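Local coordinates for demethylmenaquinone Methyltransferase (Thermus thermophilus, PDB 1J3L), which is named as a methyltransferase but belongs to the Aldolase/RraA family, and assembles from three copies of one chain, at residues 82-96 against 104-117. Residues are numbered along the deposited sequence; the frame is centred on the assembly and turned at random.
Sequences WEKGWAGVVVHGAVR and VPIGLLALAATPKK
Val89 and Leu108 meet in the tightly packed part of a parallel beta-alpha-beta unit of this RraA-family fold, in which strands 88-92 and 107-110 are neighbours joined through helix 98-101. The strand axes run 4.6 Å apart at 1°, and a ladder of four backbone bonds links them, from Gly107 N to Ala87 O through to Val91 N to Leu109 O (2.7 Å). On the face turned to helices 75-83 and 98-101, Val89 and Leu108 run alongside each other in the same direction; Leu108 CD2 comes to 3.5 Å from Val89 CG2, closer than usual carbon contact. Val90 and Leu109 pair more loosely on the other face.

The ladder breaks at His92, the centre of an inverse gamma turn, and a shorter, weakly bonded pairing follows: Leu111 N bonds Gly93 O, and Val95 N reaches Ala112 O in the carbonyl plane. Val95 CG1 fills in against Ala110 CB at 3.5 Å.

Towards the exposed end of helix 75-83, Trp82 takes Pro105 over one ring face, a CH-pi contact with Pro105 CD 4.0 Å from the centroid of the five-membered ring and 14° off its normal. With chi1 at 176°, the indole swings beside its own carbonyl carbon, and CD1 lies against Ile106 CG2.

The other more open end is polar. Arg96, extended from CG to NE, is fixed by a salt bridge to Asp10 of the second subunit, which probably eases the nearby charge of Lys117. Its guanidinium carries Lys117 CB over one face, while NH1 donates in plane to Pro115 O at 2.7 Å.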
loop_
_atom_site.group_PDB
_atom_site.type_symbol
_atom_site.label_atom_id
_atom_site.label_comp_id
_atom_site.label_asym_id
_atom_site.label_seq_id
_atom_site.Cartn_x
_atom_site.Cartn_y
_atom_site.Cartn_z
ATOM N N TRP A 82 3.088 -25.133 6.265
ATOM C CA TRP A 82 2.603 -25.874 5.115
ATOM C C TRP A 82 2.720 -27.381 5.311
ATOM O O TRP A 82 1.787 -28.120 4.992
ATOM C CB TRP A 82 3.368 -25.464 3.864
ATOM C CG TRP A 82 3.001 -26.254 2.658
ATOM C CD1 TRP A 82 1.764 -26.363 2.097
ATOM C CD2 TRP A 82 3.887 -27.017 1.833
ATOM N NE1 TRP A 82 1.822 -27.141 0.972
ATOM C CE2 TRP A 82 3.112 -27.554 0.783
ATOM C CE3 TRP A 82 5.262 -27.293 1.876
ATOM C CZ2 TRP A 82 3.663 -28.355 -0.218
ATOM C CZ3 TRP A 82 5.813 -28.092 0.876
ATOM C CH2 TRP A 82 5.012 -28.611 -0.158
ATOM N N GLU A 83 3.865 -27.840 5.818
ATOM C CA GLU A 83 4.079 -29.272 6.052
ATOM C C GLU A 83 3.073 -29.789 7.085
ATOM O O GLU A 83 2.687 -30.947 7.055
ATOM C CB GLU A 83 5.512 -29.549 6.551
ATOM C CG GLU A 83 6.622 -29.039 5.625
ATOM C CD GLU A 83 8.032 -29.286 6.164
ATOM O OE1 GLU A 83 8.292 -29.002 7.354
ATOM O OE2 GLU A 83 8.894 -29.749 5.384
ATOM N N LYS A 84 2.659 -28.922 8.001
ATOM C CA LYS A 84 1.704 -29.299 9.034
ATOM C C LYS A 84 0.250 -29.155 8.577
ATOM O O LYS A 84 -0.678 -29.379 9.355
ATOM C CB LYS A 84 1.947 -28.470 10.297
ATOM C CG LYS A 84 3.078 -29.000 11.169
ATOM C CD LYS A 84 2.718 -30.370 11.712
ATOM C CE LYS A 84 3.830 -30.966 12.539
ATOM N NZ LYS A 84 3.382 -32.251 13.120
ATOM N N GLY A 85 0.062 -28.761 7.320
ATOM C CA GLY A 85 -1.276 -28.643 6.757
ATOM C C GLY A 85 -2.048 -27.344 6.909
ATOM O O GLY A 85 -3.193 -27.245 6.468
ATOM N N TRP A 86 -1.446 -26.347 7.537
ATOM C CA TRP A 86 -2.136 -25.085 7.707
ATOM C C TRP A 86 -2.625 -24.557 6.365
ATOM O O TRP A 86 -1.930 -24.656 5.351
ATOM C CB TRP A 86 -1.209 -24.060 8.379
ATOM C CG TRP A 86 -0.910 -24.423 9.778
ATOM C CD1 TRP A 86 0.007 -25.333 10.207
ATOM C CD2 TRP A 86 -1.631 -24.000 10.940
ATOM N NE1 TRP A 86 -0.100 -25.512 11.564
ATOM C CE2 TRP A 86 -1.091 -24.702 12.038
ATOM C CE3 TRP A 86 -2.673 -23.089 11.157
ATOM C CZ2 TRP A 86 -1.574 -24.538 13.337
ATOM C CZ3 TRP A 86 -3.151 -22.925 12.448
ATOM C CH2 TRP A 86 -2.594 -23.647 13.526
ATOM N N ALA A 87 -3.832 -24.008 6.360
ATOM C CA ALA A 87 -4.404 -23.448 5.140
ATOM C C ALA A 87 -3.837 -22.052 4.917
ATOM O O ALA A 87 -3.695 -21.599 3.779
ATOM C CB ALA A 87 -5.919 -23.382 5.248
ATOM N N GLY A 88 -3.505 -21.376 6.010
ATOM C CA GLY A 88 -2.958 -20.037 5.906
ATOM C C GLY A 88 -2.623 -19.386 7.236
ATOM O O GLY A 88 -3.004 -19.864 8.303
ATOM N N VAL A 89 -1.905 -18.275 7.149
ATOM C CA VAL A 89 -1.493 -17.500 8.312
ATOM C C VAL A 89 -1.772 -16.028 8.023
ATOM O O VAL A 89 -1.457 -15.525 6.937
ATOM C CB VAL A 89 0.026 -17.643 8.580
ATOM C CG1 VAL A 89 0.373 -17.072 9.963
ATOM C CG2 VAL A 89 0.443 -19.102 8.451
ATOM N N VAL A 90 -2.394 -15.346 8.975
ATOM C CA VAL A 90 -2.665 -13.921 8.824
ATOM C C VAL A 90 -1.894 -13.210 9.919
ATOM O O VAL A 90 -2.099 -13.472 11.100
ATOM C CB VAL A 90 -4.145 -13.591 8.973
ATOM C CG1 VAL A 90 -4.322 -12.095 9.074
ATOM C CG2 VAL A 90 -4.912 -14.127 7.778
ATOM N N VAL A 91 -0.998 -12.315 9.531
ATOM C CA VAL A 91 -0.192 -11.613 10.511
ATOM C C VAL A 91 -0.493 -10.127 10.630
ATOM O O VAL A 91 -0.293 -9.364 9.680
ATOM C CB VAL A 91 1.325 -11.780 10.205
ATOM C CG1 VAL A 91 2.165 -11.088 11.268
ATOM C CG2 VAL A 91 1.683 -13.251 10.133
ATOM N N HIS A 92 -0.999 -9.723 11.791
ATOM C CA HIS A 92 -1.239 -8.311 12.029
ATOM C C HIS A 92 0.125 -7.889 12.540
ATOM O O HIS A 92 0.345 -7.789 13.748
ATOM C CB HIS A 92 -2.281 -8.072 13.119
ATOM C CG HIS A 92 -2.599 -6.625 13.317
ATOM N ND1 HIS A 92 -2.730 -6.049 14.568
ATOM C CD2 HIS A 92 -2.830 -5.632 12.427
ATOM C CE1 HIS A 92 -3.029 -4.772 14.432
ATOM N NE2 HIS A 92 -3.097 -4.491 13.140
ATOM N N GLY A 93 1.040 -7.684 11.599
ATOM C CA GLY A 93 2.410 -7.331 11.918
ATOM C C GLY A 93 3.274 -7.649 10.712
ATOM O O GLY A 93 2.766 -7.660 9.579
ATOM N N ALA A 94 4.556 -7.943 10.934
ATOM C CA ALA A 94 5.447 -8.205 9.815
ATOM C C ALA A 94 6.004 -9.617 9.703
ATOM O O ALA A 94 5.959 -10.399 10.657
ATOM C CB ALA A 94 6.595 -7.192 9.828
ATOM N N VAL A 95 6.523 -9.911 8.511
ATOM C CA VAL A 95 7.126 -11.199 8.169
ATOM C C VAL A 95 8.450 -10.914 7.435
ATOM O O VAL A 95 8.805 -9.748 7.262
ATOM C CB VAL A 95 6.185 -12.022 7.226
ATOM C CG1 VAL A 95 4.816 -12.233 7.888
ATOM C CG2 VAL A 95 6.025 -11.317 5.882
ATOM N N ARG A 96 9.189 -11.956 7.040
ATOM C CA ARG A 96 10.430 -11.763 6.280
ATOM C C ARG A 96 10.726 -12.930 5.320
ATOM O O ARG A 96 10.055 -13.956 5.360
ATOM C CB ARG A 96 11.624 -11.499 7.214
ATOM C CG ARG A 96 12.139 -12.673 8.015
ATOM C CD ARG A 96 13.308 -12.231 8.864
ATOM N NE ARG A 96 14.062 -13.367 9.388
ATOM C CZ ARG A 96 15.325 -13.294 9.787
ATOM N NH1 ARG A 96 15.978 -12.134 9.723
ATOM N NH2 ARG A 96 15.940 -14.385 10.224
ATOM N N VAL A 104 5.727 -20.880 -1.091
ATOM C CA VAL A 104 5.034 -21.860 -0.252
ATOM C C VAL A 104 3.549 -21.808 -0.595
ATOM O O VAL A 104 2.930 -20.744 -0.542
ATOM C CB VAL A 104 5.231 -21.549 1.252
ATOM C CG1 VAL A 104 4.608 -22.654 2.106
ATOM C CG2 VAL A 104 6.716 -21.399 1.559
ATOM N N PRO A 105 2.958 -22.960 -0.954
ATOM C CA PRO A 105 1.535 -23.004 -1.315
ATOM C C PRO A 105 0.536 -22.923 -0.173
ATOM O O PRO A 105 -0.238 -23.846 0.054
ATOM C CB PRO A 105 1.418 -24.305 -2.119
ATOM C CG PRO A 105 2.443 -25.191 -1.468
ATOM C CD PRO A 105 3.617 -24.257 -1.206
ATOM N N ILE A 106 0.577 -21.803 0.542
ATOM C CA ILE A 106 -0.334 -21.516 1.642
ATOM C C ILE A 106 -0.608 -20.023 1.575
ATOM O O ILE A 106 0.123 -19.280 0.918
ATOM C CB ILE A 106 0.274 -21.805 3.041
ATOM C CG1 ILE A 106 1.508 -20.928 3.268
ATOM C CG2 ILE A 106 0.588 -23.279 3.180
ATOM C CD1 ILE A 106 2.070 -21.031 4.664
ATOM N N GLY A 107 -1.668 -19.593 2.241
ATOM C CA GLY A 107 -1.987 -18.183 2.265
ATOM C C GLY A 107 -1.130 -17.518 3.318
ATOM O O GLY A 107 -0.922 -18.088 4.390
ATOM N N LEU A 108 -0.604 -16.337 3.009
ATOM C CA LEU A 108 0.224 -15.592 3.956
ATOM C C LEU A 108 0.056 -14.071 3.823
ATOM O O LEU A 108 0.595 -13.449 2.904
ATOM C CB LEU A 108 1.701 -15.965 3.787
ATOM C CG LEU A 108 2.083 -17.409 4.116
ATOM C CD1 LEU A 108 3.567 -17.612 3.847
ATOM C CD2 LEU A 108 1.753 -17.713 5.572
ATOM N N LEU A 109 -0.690 -13.486 4.755
ATOM C CA LEU A 109 -0.929 -12.048 4.756
ATOM C C LEU A 109 -0.180 -11.387 5.901
ATOM O O LEU A 109 -0.029 -11.960 6.985
ATOM C CB LEU A 109 -2.421 -11.739 4.908
ATOM C CG LEU A 109 -3.385 -12.445 3.959
ATOM C CD1 LEU A 109 -4.835 -11.963 4.204
ATOM C CD2 LEU A 109 -2.947 -12.167 2.533
ATOM N N ALA A 110 0.301 -10.179 5.651
ATOM C CA ALA A 110 1.014 -9.426 6.663
ATOM C C ALA A 110 0.923 -7.966 6.260
ATOM O O ALA A 110 0.560 -7.656 5.127
ATOM C CB ALA A 110 2.462 -9.873 6.729
ATOM N N LEU A 111 1.237 -7.070 7.188
ATOM C CA LEU A 111 1.186 -5.644 6.905
ATOM C C LEU A 111 2.424 -5.236 6.122
ATOM O O LEU A 111 2.390 -4.301 5.328
ATOM C CB LEU A 111 1.095 -4.847 8.214
ATOM C CG LEU A 111 -0.190 -5.067 9.025
ATOM C CD1 LEU A 111 -0.097 -4.345 10.358
ATOM C CD2 LEU A 111 -1.398 -4.588 8.219
ATOM N N ALA A 112 3.516 -5.964 6.340
ATOM C CA ALA A 112 4.759 -5.658 5.659
ATOM C C ALA A 112 5.856 -6.648 5.974
ATOM O O ALA A 112 5.750 -7.454 6.903
ATOM C CB ALA A 112 5.226 -4.255 6.045
ATOM N N ALA A 113 6.908 -6.594 5.167
ATOM C CA ALA A 113 8.075 -7.431 5.394
ATOM C C ALA A 113 9.084 -6.538 6.139
ATOM O O ALA A 113 9.061 -5.315 6.005
ATOM C CB ALA A 113 8.662 -7.917 4.055
ATOM N N THR A 114 9.956 -7.148 6.926
ATOM C CA THR A 114 10.968 -6.414 7.677
ATOM C C THR A 114 12.147 -7.379 7.834
ATOM O O THR A 114 11.951 -8.599 7.905
ATOM C CB THR A 114 10.424 -5.974 9.062
ATOM O OG1 THR A 114 11.113 -4.798 9.499
ATOM C CG2 THR A 114 10.616 -7.078 10.100
ATOM N N PRO A 115 13.382 -6.849 7.899
ATOM C CA PRO A 115 14.613 -7.644 8.031
ATOM C C PRO A 115 14.941 -8.357 9.339
ATOM O O PRO A 115 15.451 -9.478 9.317
ATOM C CB PRO A 115 15.717 -6.643 7.668
ATOM C CG PRO A 115 15.013 -5.613 6.833
ATOM C CD PRO A 115 13.717 -5.447 7.607
ATOM N N LYS A 116 14.682 -7.704 10.471
ATOM C CA LYS A 116 15.007 -8.289 11.772
ATOM C C LYS A 116 14.144 -9.439 12.242
ATOM O O LYS A 116 12.921 -9.409 12.121
ATOM C CB LYS A 116 15.003 -7.223 12.877
ATOM C CG LYS A 116 16.217 -6.335 12.889
ATOM C CD LYS A 116 16.469 -5.789 14.279
ATOM C CE LYS A 116 17.850 -5.163 14.359
ATOM N NZ LYS A 116 18.192 -4.726 15.739
ATOM N N LYS A 117 14.802 -10.446 12.807
ATOM C CA LYS A 117 14.116 -11.605 13.344
ATOM C C LYS A 117 13.547 -11.229 14.716
ATOM O O LYS A 117 14.025 -10.293 15.356
ATOM C CB LYS A 117 15.094 -12.773 13.472
ATOM C CG LYS A 117 16.218 -12.540 14.479
ATOM C CD LYS A 117 17.287 -13.603 14.326
ATOM C CE LYS A 117 16.665 -14.990 14.315
ATOM N NZ LYS A 117 17.566 -16.010 13.712
#